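Local structure of putative uncharacterized protein (Coprinopsis cinerea, 3W9A) at residues Y30-K35 and S41-L46; Y161-D164 and T169-L172; I100-T103 and A107-P110; S135-Y140 and T155-A160. The protein probably hydrolyses beta-glucan polysaccharides, acting as a glycoside hydrolase family 131 catalytic domain built on a beta-jelly roll. All coordinates share one frame; numbering follows the deposited sequence.

Interaction 1 (Y30-K35 and S41-L46); sequences YQWYIK and SRYLNL
Trp32 and Leu44 approach each other from opposite directions and meet as methyl on indole, a compact example of how a flat side chain is clamped in a protein core. Leu44 CD1 sits 3.4 Å from the centroid of the six-membered ring of Trp32, only 5° off the ring normal, a CH-pi contact over the face. With CG of Trp32 anti to the backbone N (chi1 174°), the indole swings out toward the 41-46 segment, and chi2 of -134° sets the turn of the ring that offers this face to the leucine. The other face is taken by Lys35, whose CD lies 3.4 Å above the ring plane, while its extended chain brings NZ back to Trp32 O in a weak hydrogen bond of 3.4 Å. At the indole edge, CH2 of Trp32 lies 4.1 Å from CB of Tyr43. Both polar ends have partners nearby: Trp32 NE1 is hydrogen-bonded to Thr40 OG1, and Tyr43 OH to Thr69 OG1 and Gly38 N. Replacing Trp32 by an alanine is likely to leave Leu44 CD1 facing a gap and Thr40 OG1 without its indole partner. The contact bridges two sheets: Trp32, in the region of strand 30-34, also packs on Leu81 of strand 77-83 and on Phe18 of helix 15-18, whereas Leu44, opening strand 44-47, rests on Leu62 and Val64 of strand 61-66.

Interaction 2 (Y161-D164 and T169-L172); sequences YDID and TVGL
Val170 and Ile163 form the apolar centre, lying side by side with Val170 CG2 3.8 Å from Ile163 CG1. The same methyl reaches CB of Tyr161, because CG2 is the branch that stands anti to the backbone N. Next along this face, Leu172 CD1 meets the Tyr161 ring at its edge, in the ring plane, 3.8 Å from CD1 of the tyrosine; Trp139 packs against Tyr161, Val170 and Leu172.

The backbones between are laced by four hydrogen bonds. Asp162 and Gly171 exchange two, the shorter being Gly171 N to Asp162 O at 2.8 Å; Asp164 and Thr169 exchange the other two, with Asp164 N to Thr169 O also 2.8 Å.

On the reverse face the chemistry turns polar. Buried Asp162 has its OD2 held by Trp173 NE1 and by a salt bridge to Lys183 that probably offsets its charge. Farther out, a water joins Thr169 OG1 at 2.6 Å to Asp164 OD1 at 3.2 Å; that hydroxyl is also bonded to Asn187 OD1, and Asp164 OD2 takes the N-H of Ala167 in the turn. These hydrogen-bonded pairs alternate with the non-hydrogen-bonded pairs Ile163-Val170 and Tyr161-Leu172, the ladder of an antiparallel beta hairpin, here part of one jelly-roll sheet.

Interaction 3 (I100-T103 and A107-P110); sequences IKRT and APDP
Arg102 NH1 meets a backbone oxygen and a methyl group that lie next to each other: it gives a hydrogen bond to Thr103 O at 2.8 Å and stands 3.6 Å from Ala107 CB across the contact. The bond is weak, its N-H...O angle being only 128°. Ala107 CB also comes within 3.7 Å of Thr103 O, and so closes over the place where guanidinium and carbonyl meet. The guanidinium is held further, since Arg102 NE donates to Phe151 O and NH2 is hydrogen-bonded as well.

The aliphatic part of the arginine does the remaining packing. Its CG stands between the backbone N and the carbonyl carbon (chi1 64°), and beyond CG the chain runs extended to NE. Both CB and CD of Arg102 therefore touch the same carbon, Pro108 CD, at 3.9 Å and 4.0 Å, the two side chains passing at a slant. Pro108 in turn is buried against Glu213 and Trp215 of strand 213-224, Tyr128 of strand 124-128 and His114 of strand 114-119, while Arg102 leans on Ala153.

No hydrogen bond links the two segments. Their chemistry thus divides the arginine's work: the methylenes pack on Pro108, NH1 rests beside the Ala107 methyl, and NE and, weakly, NH1 turn to backbone oxygens, which implies a contact held by van der Waals packing around a positive charge that the carbonyl dipoles probably help to offset.

Interaction 4 (S135-Y140 and T155-A160); sequences SNLGWY and TWFNFA
Leu137 meets Phe157 and Phe159 with a single methyl, CD2, and this aliphatic-on-aromatic packing is the direct contact between the segments. The leucine and Phe159 come from opposite directions, and CD2 arrives at the phenylalanine's edge near the ring plane, 3.9 Å from CZ and 4.0 Å from CE2. Toward Phe157 the approach is looser and oblique, with the same methyl 4.4 Å from CG. Leu137 carries CG anti to its own N (chi1 -173°), which sends the branch across to the other layer, while Phe159, with CG anti to the carbonyl carbon, presents its far end to the methyl.

A second kind of contact, ring against ring, also involves Phe159: Trp147 meets it with planes nearly perpendicular, at about 85°, and Phe98 at about 35°. Phe157 is packed differently: Thr155 CG2 lies 3.6 Å above the plane of one face, toward the rim, and the side chain touches Thr149 and Thr176.

Backbone bonding runs within the sheets instead of between these segments; Leu137 pairs with Thr149, and Gly138 with Lys127. The nearest CA atoms, Leu137 and Phe157, are 9.5 Å apart, a separation bridged by the leucine and phenylalanine side chains. The chemistry implies that here the two layers of the sandwich are joined by dispersion and the burial of apolar surface, without a directional bond.

From the N terminus the contacts follow one another in series, none nested and none crossing. Interaction 1 closes a five-residue loop and reaches both sheets; interaction 3 closes the three-residue bend after strand 93-101. Interaction 4 spans a longer excursion that includes strand 144-150 and again bridges both sheets, and interaction 2 completes the hairpin of strands 157-164 and 169-176. Interactions 2 and 4 share strand 157-164 and touch where Leu172 CD1 packs against Ala160 O. Interactions 3 and 4 join through a probable hydrogen bond from Ile100 N to Phe157 O (2.8 Å). Interaction 1 stands apart, its centre about 27 Å from that of interaction 2.

Interaction 1 (Y30-K35 and S41-L46)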
loop_
_atom_site.group_PDB
_atom_site.type_symbol
_atom_site.label_atom_id
_atom_site.label_comp_id
_atom_site.label_asym_id
_atom_site.label_seq_id
_atom_site.Cartn_x
_atom_site.Cartn_y
_atom_site.Cartn_z
ATOM N N TYR A 30 -11.001 3.887 6.447
ATOM C CA TYR A 30 -10.397 4.376 5.201
ATOM C C TYR A 30 -11.154 5.556 4.606
ATOM O O TYR A 30 -12.372 5.496 4.442
ATOM C CB TYR A 30 -10.402 3.266 4.159
ATOM C CG TYR A 30 -9.364 2.192 4.349
ATOM C CD1 TYR A 30 -8.046 2.395 3.948
ATOM C CD2 TYR A 30 -9.698 0.954 4.872
ATOM C CE1 TYR A 30 -7.088 1.391 4.088
ATOM C CE2 TYR A 30 -8.740 -0.049 5.008
ATOM C CZ TYR A 30 -7.445 0.181 4.606
ATOM O OH TYR A 30 -6.486 -0.788 4.732
ATOM N N GLN A 31 -10.410 6.602 4.249
ATOM C CA GLN A 31 -10.956 7.738 3.507
ATOM C C GLN A 31 -10.934 7.391 2.026
ATOM O O GLN A 31 -9.953 6.862 1.517
ATOM C CB GLN A 31 -10.149 8.983 3.730
ATOM C CG GLN A 31 -9.861 9.298 5.178
ATOM C CD GLN A 31 -9.164 10.618 5.366
ATOM O OE1 GLN A 31 -8.389 11.063 4.525
ATOM N NE2 GLN A 31 -9.405 11.232 6.495
ATOM N N TRP A 32 -12.018 7.706 1.340
ATOM C CA TRP A 32 -12.144 7.303 -0.049
ATOM C C TRP A 32 -12.643 8.528 -0.826
ATOM O O TRP A 32 -13.841 8.830 -0.838
ATOM C CB TRP A 32 -13.089 6.126 -0.132
ATOM C CG TRP A 32 -13.465 5.660 -1.514
ATOM C CD1 TRP A 32 -14.709 5.359 -1.951
ATOM C CD2 TRP A 32 -12.584 5.449 -2.613
ATOM N NE1 TRP A 32 -14.669 4.965 -3.262
ATOM C CE2 TRP A 32 -13.366 5.000 -3.689
ATOM C CE3 TRP A 32 -11.192 5.557 -2.781
ATOM C CZ2 TRP A 32 -12.822 4.686 -4.926
ATOM C CZ3 TRP A 32 -10.644 5.222 -4.023
ATOM C CH2 TRP A 32 -11.450 4.791 -5.070
ATOM N N TYR A 33 -11.685 9.268 -1.371
ATOM C CA TYR A 33 -11.966 10.465 -2.189
ATOM C C TYR A 33 -10.994 10.654 -3.362
ATOM O O TYR A 33 -11.309 11.386 -4.273
ATOM C CB TYR A 33 -11.992 11.736 -1.332
ATOM C CG TYR A 33 -10.672 12.101 -0.689
ATOM C CD1 TYR A 33 -9.803 12.997 -1.291
ATOM C CD2 TYR A 33 -10.293 11.536 0.520
ATOM C CE1 TYR A 33 -8.584 13.331 -0.697
ATOM C CE2 TYR A 33 -9.084 11.863 1.121
ATOM C CZ TYR A 33 -8.225 12.751 0.512
ATOM O OH TYR A 33 -7.020 13.057 1.131
ATOM N N ILE A 34 -9.804 10.037 -3.320
ATOM C CA ILE A 34 -8.847 10.154 -4.409
ATOM C C ILE A 34 -9.231 9.100 -5.456
ATOM O O ILE A 34 -8.742 7.987 -5.443
ATOM C CB ILE A 34 -7.382 9.981 -3.917
ATOM C CG1 ILE A 34 -7.041 11.041 -2.867
ATOM C CG2 ILE A 34 -6.393 10.115 -5.063
ATOM C CD1 ILE A 34 -5.654 10.903 -2.258
ATOM N N LYS A 35 -10.137 9.463 -6.353
ATOM C CA LYS A 35 -10.711 8.513 -7.281
ATOM C C LYS A 35 -11.302 9.208 -8.492
ATOM O O LYS A 35 -11.519 10.425 -8.468
ATOM C CB LYS A 35 -11.843 7.782 -6.580
ATOM C CG LYS A 35 -12.980 8.699 -6.187
ATOM C CD LYS A 35 -13.891 8.079 -5.153
ATOM C CE LYS A 35 -15.095 8.968 -4.888
ATOM N NZ LYS A 35 -15.794 8.571 -3.633
ATOM N N SER A 41 -16.935 0.354 -7.632
ATOM C CA SER A 41 -16.617 -0.981 -8.147
ATOM C C SER A 41 -15.748 -1.003 -9.434
ATOM O O SER A 41 -15.246 -2.048 -9.794
ATOM C CB SER A 41 -17.891 -1.769 -8.406
ATOM O OG SER A 41 -18.532 -1.243 -9.546
ATOM N N ARG A 42 -15.595 0.128 -10.121
ATOM C CA ARG A 42 -14.616 0.238 -11.212
ATOM C C ARG A 42 -13.161 0.280 -10.673
ATOM O O ARG A 42 -12.215 -0.087 -11.383
ATOM C CB ARG A 42 -14.894 1.486 -12.040
ATOM C CG ARG A 42 -14.107 1.569 -13.334
ATOM C CD ARG A 42 -14.395 2.859 -14.078
ATOM N NE ARG A 42 -15.803 2.974 -14.430
ATOM C CZ ARG A 42 -16.352 4.056 -14.971
ATOM N NH1 ARG A 42 -15.621 5.133 -15.213
ATOM N NH2 ARG A 42 -17.648 4.064 -15.266
ATOM N N TYR A 43 -12.993 0.706 -9.417
ATOM C CA TYR A 43 -11.663 0.973 -8.851
ATOM C C TYR A 43 -11.265 0.104 -7.655
ATOM O O TYR A 43 -10.081 -0.177 -7.450
ATOM C CB TYR A 43 -11.587 2.435 -8.433
ATOM C CG TYR A 43 -12.091 3.403 -9.475
ATOM C CD1 TYR A 43 -11.483 3.485 -10.741
ATOM C CD2 TYR A 43 -13.159 4.226 -9.206
ATOM C CE1 TYR A 43 -11.943 4.371 -11.694
ATOM C CE2 TYR A 43 -13.636 5.102 -10.153
ATOM C CZ TYR A 43 -13.037 5.164 -11.395
ATOM O OH TYR A 43 -13.523 6.061 -12.307
ATOM N N LEU A 44 -12.247 -0.299 -6.861
ATOM C CA LEU A 44 -11.993 -1.074 -5.650
ATOM C C LEU A 44 -12.872 -2.306 -5.598
ATOM O O LEU A 44 -14.091 -2.208 -5.669
ATOM C CB LEU A 44 -12.216 -0.209 -4.400
ATOM C CG LEU A 44 -11.292 1.003 -4.243
ATOM C CD1 LEU A 44 -11.749 1.864 -3.078
ATOM C CD2 LEU A 44 -9.810 0.614 -4.084
ATOM N N ASN A 45 -12.242 -3.471 -5.491
ATOM C CA ASN A 45 -12.964 -4.722 -5.361
ATOM C C ASN A 45 -12.337 -5.615 -4.308
ATOM O O ASN A 45 -11.129 -5.571 -4.070
ATOM C CB ASN A 45 -13.039 -5.447 -6.706
ATOM C CG ASN A 45 -13.854 -4.686 -7.710
ATOM O OD1 ASN A 45 -13.311 -3.927 -8.530
ATOM N ND2 ASN A 45 -15.172 -4.804 -7.603
ATOM N N LEU A 46 -13.177 -6.443 -3.700
ATOM C CA LEU A 46 -12.823 -7.252 -2.546
ATOM C C LEU A 46 -13.155 -8.717 -2.803
ATOM O O LEU A 46 -14.200 -9.019 -3.381
ATOM C CB LEU A 46 -13.606 -6.747 -1.341
ATOM C CG LEU A 46 -13.379 -5.272 -0.967
ATOM C CD1 LEU A 46 -14.682 -4.569 -0.591
ATOM C CD2 LEU A 46 -12.353 -5.159 0.144
#

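Interaction 2 (Y161-D164 and T169-L172)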
loop_
_atom_site.group_PDB
_atom_site.type_symbol
_atom_site.label_atom_id
_atom_site.label_comp_id
_atom_site.label_asym_id
_atom_site.label_seq_id
_atom_site.Cartn_x
_atom_site.Cartn_y
_atom_site.Cartn_z
ATOM N N TYR A 161 7.344 -0.518 6.436
ATOM C CA TYR A 161 8.146 0.670 6.588
ATOM C C TYR A 161 8.400 0.870 8.090
ATOM O O TYR A 161 7.481 1.013 8.879
ATOM C CB TYR A 161 7.440 1.903 6.016
ATOM C CG TYR A 161 7.019 1.860 4.557
ATOM C CD1 TYR A 161 7.628 1.003 3.630
ATOM C CD2 TYR A 161 6.027 2.711 4.095
ATOM C CE1 TYR A 161 7.246 0.993 2.295
ATOM C CE2 TYR A 161 5.651 2.726 2.766
ATOM C CZ TYR A 161 6.253 1.864 1.863
ATOM O OH TYR A 161 5.849 1.883 0.538
ATOM N N ASP A 162 9.667 0.852 8.467
ATOM C CA ASP A 162 10.110 1.023 9.842
ATOM C C ASP A 162 10.447 2.491 9.954
ATOM O O ASP A 162 11.541 2.898 9.555
ATOM C CB ASP A 162 11.361 0.150 10.027
ATOM C CG ASP A 162 11.987 0.259 11.403
ATOM O OD1 ASP A 162 11.844 1.297 12.081
ATOM O OD2 ASP A 162 12.639 -0.739 11.798
ATOM N N ILE A 163 9.494 3.292 10.439
ATOM C CA ILE A 163 9.631 4.744 10.420
ATOM C C ILE A 163 9.913 5.244 11.836
ATOM O O ILE A 163 9.147 4.970 12.769
ATOM C CB ILE A 163 8.378 5.447 9.842
ATOM C CG1 ILE A 163 8.059 4.895 8.439
ATOM C CG2 ILE A 163 8.603 6.944 9.758
ATOM C CD1 ILE A 163 6.736 5.357 7.861
ATOM N N ASP A 164 11.050 5.919 11.989
ATOM C CA ASP A 164 11.402 6.599 13.239
ATOM C C ASP A 164 11.090 8.068 13.020
ATOM O O ASP A 164 11.846 8.780 12.354
ATOM C CB ASP A 164 12.883 6.396 13.550
ATOM C CG ASP A 164 13.287 6.943 14.914
ATOM O OD1 ASP A 164 14.285 6.442 15.459
ATOM O OD2 ASP A 164 12.635 7.868 15.434
ATOM N N THR A 169 14.076 9.071 10.299
ATOM C CA THR A 169 14.618 8.031 9.434
ATOM C C THR A 169 13.580 6.948 9.125
ATOM O O THR A 169 12.623 6.736 9.879
ATOM C CB THR A 169 15.841 7.333 10.055
ATOM O OG1 THR A 169 15.447 6.587 11.222
ATOM C CG2 THR A 169 16.937 8.345 10.401
ATOM N N VAL A 170 13.827 6.243 8.027
ATOM C CA VAL A 170 13.002 5.120 7.594
ATOM C C VAL A 170 13.854 3.938 7.065
ATOM O O VAL A 170 14.780 4.114 6.269
ATOM C CB VAL A 170 11.972 5.564 6.536
ATOM C CG1 VAL A 170 12.652 6.139 5.306
ATOM C CG2 VAL A 170 11.070 4.409 6.154
ATOM N N GLY A 171 13.545 2.746 7.554
ATOM C CA GLY A 171 14.107 1.506 7.037
ATOM C C GLY A 171 13.020 0.659 6.421
ATOM O O GLY A 171 11.841 1.066 6.371
ATOM N N LEU A 172 13.399 -0.527 5.949
ATOM C CA LEU A 172 12.466 -1.410 5.265
ATOM C C LEU A 172 12.581 -2.858 5.757
ATOM O O LEU A 172 13.696 -3.421 5.834
ATOM C CB LEU A 172 12.716 -1.360 3.763
ATOM C CG LEU A 172 11.770 -2.205 2.917
ATOM C CD1 LEU A 172 10.378 -1.572 2.922
ATOM C CD2 LEU A 172 12.313 -2.384 1.498
HETATM O O HOH W 1 16.592 5.851 13.397
#

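Interaction 3 (I100-T103 and A107-P110)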
loop_
_atom_site.group_PDB
_atom_site.type_symbol
_atom_site.label_atom_id
_atom_site.label_comp_id
_atom_site.label_asym_id
_atom_site.label_seq_id
_atom_site.Cartn_x
_atom_site.Cartn_y
_atom_site.Cartn_z
ATOM N N ILE A 100 1.586 -6.718 -1.087
ATOM C CA ILE A 100 1.180 -6.341 -2.409
ATOM C C ILE A 100 1.566 -7.417 -3.445
ATOM O O ILE A 100 2.551 -8.159 -3.285
ATOM C CB ILE A 100 1.764 -4.946 -2.724
ATOM C CG1 ILE A 100 1.186 -4.369 -4.011
ATOM C CG2 ILE A 100 3.276 -4.973 -2.817
ATOM C CD1 ILE A 100 1.294 -2.859 -4.086
ATOM N N LYS A 101 0.751 -7.536 -4.483
ATOM C CA LYS A 101 1.108 -8.370 -5.626
ATOM C C LYS A 101 0.426 -7.918 -6.891
ATOM O O LYS A 101 -0.510 -7.096 -6.869
ATOM C CB LYS A 101 0.740 -9.831 -5.391
ATOM C CG LYS A 101 -0.746 -10.136 -5.539
ATOM C CD LYS A 101 -0.988 -11.556 -6.018
ATOM C CE LYS A 101 -2.459 -11.789 -6.279
ATOM N NZ LYS A 101 -2.720 -13.218 -6.588
ATOM N N ARG A 102 0.897 -8.497 -7.992
ATOM C CA ARG A 102 0.241 -8.384 -9.289
ATOM C C ARG A 102 -0.039 -9.777 -9.818
ATOM O O ARG A 102 0.472 -10.759 -9.278
ATOM C CB ARG A 102 1.124 -7.615 -10.271
ATOM C CG ARG A 102 2.446 -8.285 -10.622
ATOM C CD ARG A 102 2.961 -7.698 -11.921
ATOM N NE ARG A 102 4.012 -8.487 -12.528
ATOM C CZ ARG A 102 3.853 -9.311 -13.566
ATOM N NH1 ARG A 102 2.660 -9.514 -14.117
ATOM N NH2 ARG A 102 4.910 -9.949 -14.055
ATOM N N THR A 103 -0.859 -9.864 -10.860
ATOM C CA THR A 103 -1.026 -11.117 -11.608
ATOM C C THR A 103 -0.604 -10.871 -13.044
ATOM O O THR A 103 -0.016 -9.832 -13.365
ATOM C CB THR A 103 -2.481 -11.637 -11.553
ATOM O OG1 THR A 103 -3.368 -10.759 -12.270
ATOM C CG2 THR A 103 -2.956 -11.780 -10.110
ATOM N N ALA A 107 -1.836 -6.557 -15.960
ATOM C CA ALA A 107 -0.533 -6.444 -15.333
ATOM C C ALA A 107 -0.069 -5.006 -15.433
ATOM O O ALA A 107 -0.201 -4.404 -16.481
ATOM C CB ALA A 107 0.459 -7.362 -16.035
ATOM N N PRO A 108 0.441 -4.431 -14.342
ATOM C CA PRO A 108 0.993 -3.093 -14.474
ATOM C C PRO A 108 2.024 -2.984 -15.615
ATOM O O PRO A 108 2.777 -3.924 -15.852
ATOM C CB PRO A 108 1.638 -2.862 -13.111
ATOM C CG PRO A 108 0.789 -3.650 -12.176
ATOM C CD PRO A 108 0.375 -4.866 -12.938
ATOM N N ASP A 109 2.036 -1.836 -16.291
ATOM C CA ASP A 109 2.911 -1.562 -17.432
ATOM C C ASP A 109 4.323 -1.181 -16.982
ATOM O O ASP A 109 4.532 -0.069 -16.492
ATOM C CB ASP A 109 2.306 -0.423 -18.243
ATOM C CG ASP A 109 3.024 -0.161 -19.544
ATOM O OD1 ASP A 109 4.183 -0.561 -19.719
ATOM O OD2 ASP A 109 2.408 0.483 -20.395
ATOM N N PRO A 110 5.306 -2.081 -17.186
ATOM C CA PRO A 110 6.680 -1.791 -16.747
ATOM C C PRO A 110 7.414 -0.687 -17.524
ATOM O O PRO A 110 8.540 -0.329 -17.163
ATOM C CB PRO A 110 7.390 -3.136 -16.920
ATOM C CG PRO A 110 6.623 -3.846 -17.983
ATOM C CD PRO A 110 5.203 -3.391 -17.857
#

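Interaction 4 (S135-Y140 and T155-A160)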
loop_
_atom_site.group_PDB
_atom_site.type_symbol
_atom_site.label_atom_id
_atom_site.label_comp_id
_atom_site.label_asym_id
_atom_site.label_seq_id
_atom_site.Cartn_x
_atom_site.Cartn_y
_atom_site.Cartn_z
ATOM N N SER A 135 11.212 -3.396 -14.568
ATOM C CA SER A 135 10.352 -4.521 -14.167
ATOM C C SER A 135 10.543 -4.931 -12.712
ATOM O O SER A 135 9.956 -5.916 -12.262
ATOM C CB SER A 135 10.584 -5.739 -15.067
ATOM O OG SER A 135 10.207 -5.422 -16.385
ATOM N N ASN A 136 11.380 -4.198 -11.987
ATOM C CA ASN A 136 11.494 -4.386 -10.554
ATOM C C ASN A 136 10.550 -3.487 -9.787
ATOM O O ASN A 136 10.262 -2.355 -10.174
ATOM C CB ASN A 136 12.916 -4.122 -10.065
ATOM C CG ASN A 136 13.876 -5.248 -10.409
ATOM O OD1 ASN A 136 13.608 -6.068 -11.272
ATOM N ND2 ASN A 136 15.002 -5.285 -9.719
ATOM N N LEU A 137 10.089 -4.013 -8.670
ATOM C CA LEU A 137 9.414 -3.238 -7.660
ATOM C C LEU A 137 10.514 -2.653 -6.766
ATOM O O LEU A 137 11.172 -3.389 -6.050
ATOM C CB LEU A 137 8.491 -4.170 -6.874
ATOM C CG LEU A 137 7.526 -3.600 -5.840
ATOM C CD1 LEU A 137 6.511 -2.654 -6.494
ATOM C CD2 LEU A 137 6.818 -4.726 -5.099
ATOM N N GLY A 138 10.722 -1.340 -6.830
ATOM C CA GLY A 138 11.704 -0.670 -5.987
ATOM C C GLY A 138 11.103 0.075 -4.814
ATOM O O GLY A 138 10.041 0.683 -4.938
ATOM N N TRP A 139 11.799 0.031 -3.679
ATOM C CA TRP A 139 11.484 0.848 -2.504
ATOM C C TRP A 139 12.417 2.018 -2.442
ATOM O O TRP A 139 13.637 1.870 -2.642
ATOM C CB TRP A 139 11.627 0.062 -1.209
ATOM C CG TRP A 139 11.325 0.854 0.011
ATOM C CD1 TRP A 139 10.095 1.308 0.416
ATOM C CD2 TRP A 139 12.259 1.296 0.998
ATOM N NE1 TRP A 139 10.220 2.004 1.598
ATOM C CE2 TRP A 139 11.535 1.999 1.979
ATOM C CE3 TRP A 139 13.640 1.164 1.150
ATOM C CZ2 TRP A 139 12.148 2.578 3.089
ATOM C CZ3 TRP A 139 14.243 1.726 2.262
ATOM C CH2 TRP A 139 13.501 2.424 3.215
ATOM N N TYR A 140 11.843 3.179 -2.147
ATOM C CA TYR A 140 12.575 4.420 -2.068
ATOM C C TYR A 140 12.478 5.030 -0.676
ATOM O O TYR A 140 11.469 4.875 0.031
ATOM C CB TYR A 140 12.009 5.396 -3.078
ATOM C CG TYR A 140 12.256 4.993 -4.501
ATOM C CD1 TYR A 140 13.170 5.687 -5.288
ATOM C CD2 TYR A 140 11.610 3.900 -5.052
ATOM C CE1 TYR A 140 13.403 5.324 -6.604
ATOM C CE2 TYR A 140 11.852 3.511 -6.361
ATOM C CZ TYR A 140 12.740 4.227 -7.134
ATOM O OH TYR A 140 12.960 3.849 -8.441
ATOM N N THR A 155 3.475 -13.575 -6.856
ATOM C CA THR A 155 4.236 -13.589 -5.626
ATOM C C THR A 155 3.724 -12.490 -4.689
ATOM O O THR A 155 3.479 -11.367 -5.122
ATOM C CB THR A 155 5.722 -13.417 -5.941
ATOM O OG1 THR A 155 6.131 -14.497 -6.799
ATOM C CG2 THR A 155 6.537 -13.425 -4.686
ATOM N N TRP A 156 3.521 -12.816 -3.417
ATOM C CA TRP A 156 3.008 -11.825 -2.471
ATOM C C TRP A 156 4.204 -11.199 -1.808
ATOM O O TRP A 156 4.987 -11.886 -1.186
ATOM C CB TRP A 156 2.048 -12.435 -1.443
ATOM C CG TRP A 156 0.629 -12.430 -1.886
ATOM C CD1 TRP A 156 -0.097 -13.487 -2.415
ATOM C CD2 TRP A 156 -0.266 -11.305 -1.869
ATOM N NE1 TRP A 156 -1.373 -13.073 -2.703
ATOM C CE2 TRP A 156 -1.503 -11.744 -2.388
ATOM C CE3 TRP A 156 -0.134 -9.962 -1.473
ATOM C CZ2 TRP A 156 -2.610 -10.888 -2.515
ATOM C CZ3 TRP A 156 -1.244 -9.113 -1.588
ATOM C CH2 TRP A 156 -2.460 -9.580 -2.103
ATOM N N PHE A 157 4.355 -9.894 -1.991
ATOM C CA PHE A 157 5.456 -9.143 -1.431
ATOM C C PHE A 157 4.999 -8.431 -0.179
ATOM O O PHE A 157 4.104 -7.564 -0.217
ATOM C CB PHE A 157 6.003 -8.181 -2.473
ATOM C CG PHE A 157 6.660 -8.879 -3.628
ATOM C CD1 PHE A 157 7.991 -9.308 -3.533
ATOM C CD2 PHE A 157 5.948 -9.150 -4.795
ATOM C CE1 PHE A 157 8.596 -9.971 -4.590
ATOM C CE2 PHE A 157 6.551 -9.806 -5.859
ATOM C CZ PHE A 157 7.876 -10.215 -5.761
ATOM N N ASN A 158 5.597 -8.843 0.930
ATOM C CA ASN A 158 5.280 -8.317 2.247
ATOM C C ASN A 158 6.242 -7.218 2.545
ATOM O O ASN A 158 7.438 -7.364 2.294
ATOM C CB ASN A 158 5.428 -9.381 3.335
ATOM C CG ASN A 158 4.707 -10.662 3.001
ATOM O OD1 ASN A 158 5.300 -11.767 3.025
ATOM N ND2 ASN A 158 3.421 -10.545 2.705
ATOM N N PHE A 159 5.735 -6.126 3.098
ATOM C CA PHE A 159 6.579 -5.022 3.522
ATOM C C PHE A 159 6.156 -4.461 4.850
ATOM O O PHE A 159 4.968 -4.515 5.235
ATOM C CB PHE A 159 6.532 -3.878 2.530
ATOM C CG PHE A 159 7.046 -4.225 1.157
ATOM C CD1 PHE A 159 8.411 -4.243 0.898
ATOM C CD2 PHE A 159 6.175 -4.509 0.127
ATOM C CE1 PHE A 159 8.899 -4.531 -0.370
ATOM C CE2 PHE A 159 6.643 -4.804 -1.142
ATOM C CZ PHE A 159 8.011 -4.803 -1.395
ATOM N N ALA A 160 7.136 -3.897 5.539
ATOM C CA ALA A 160 6.865 -2.888 6.539
ATOM C C ALA A 160 7.876 -1.744 6.444
ATOM O O ALA A 160 9.104 -1.954 6.344
ATOM C CB ALA A 160 6.814 -3.491 7.933
#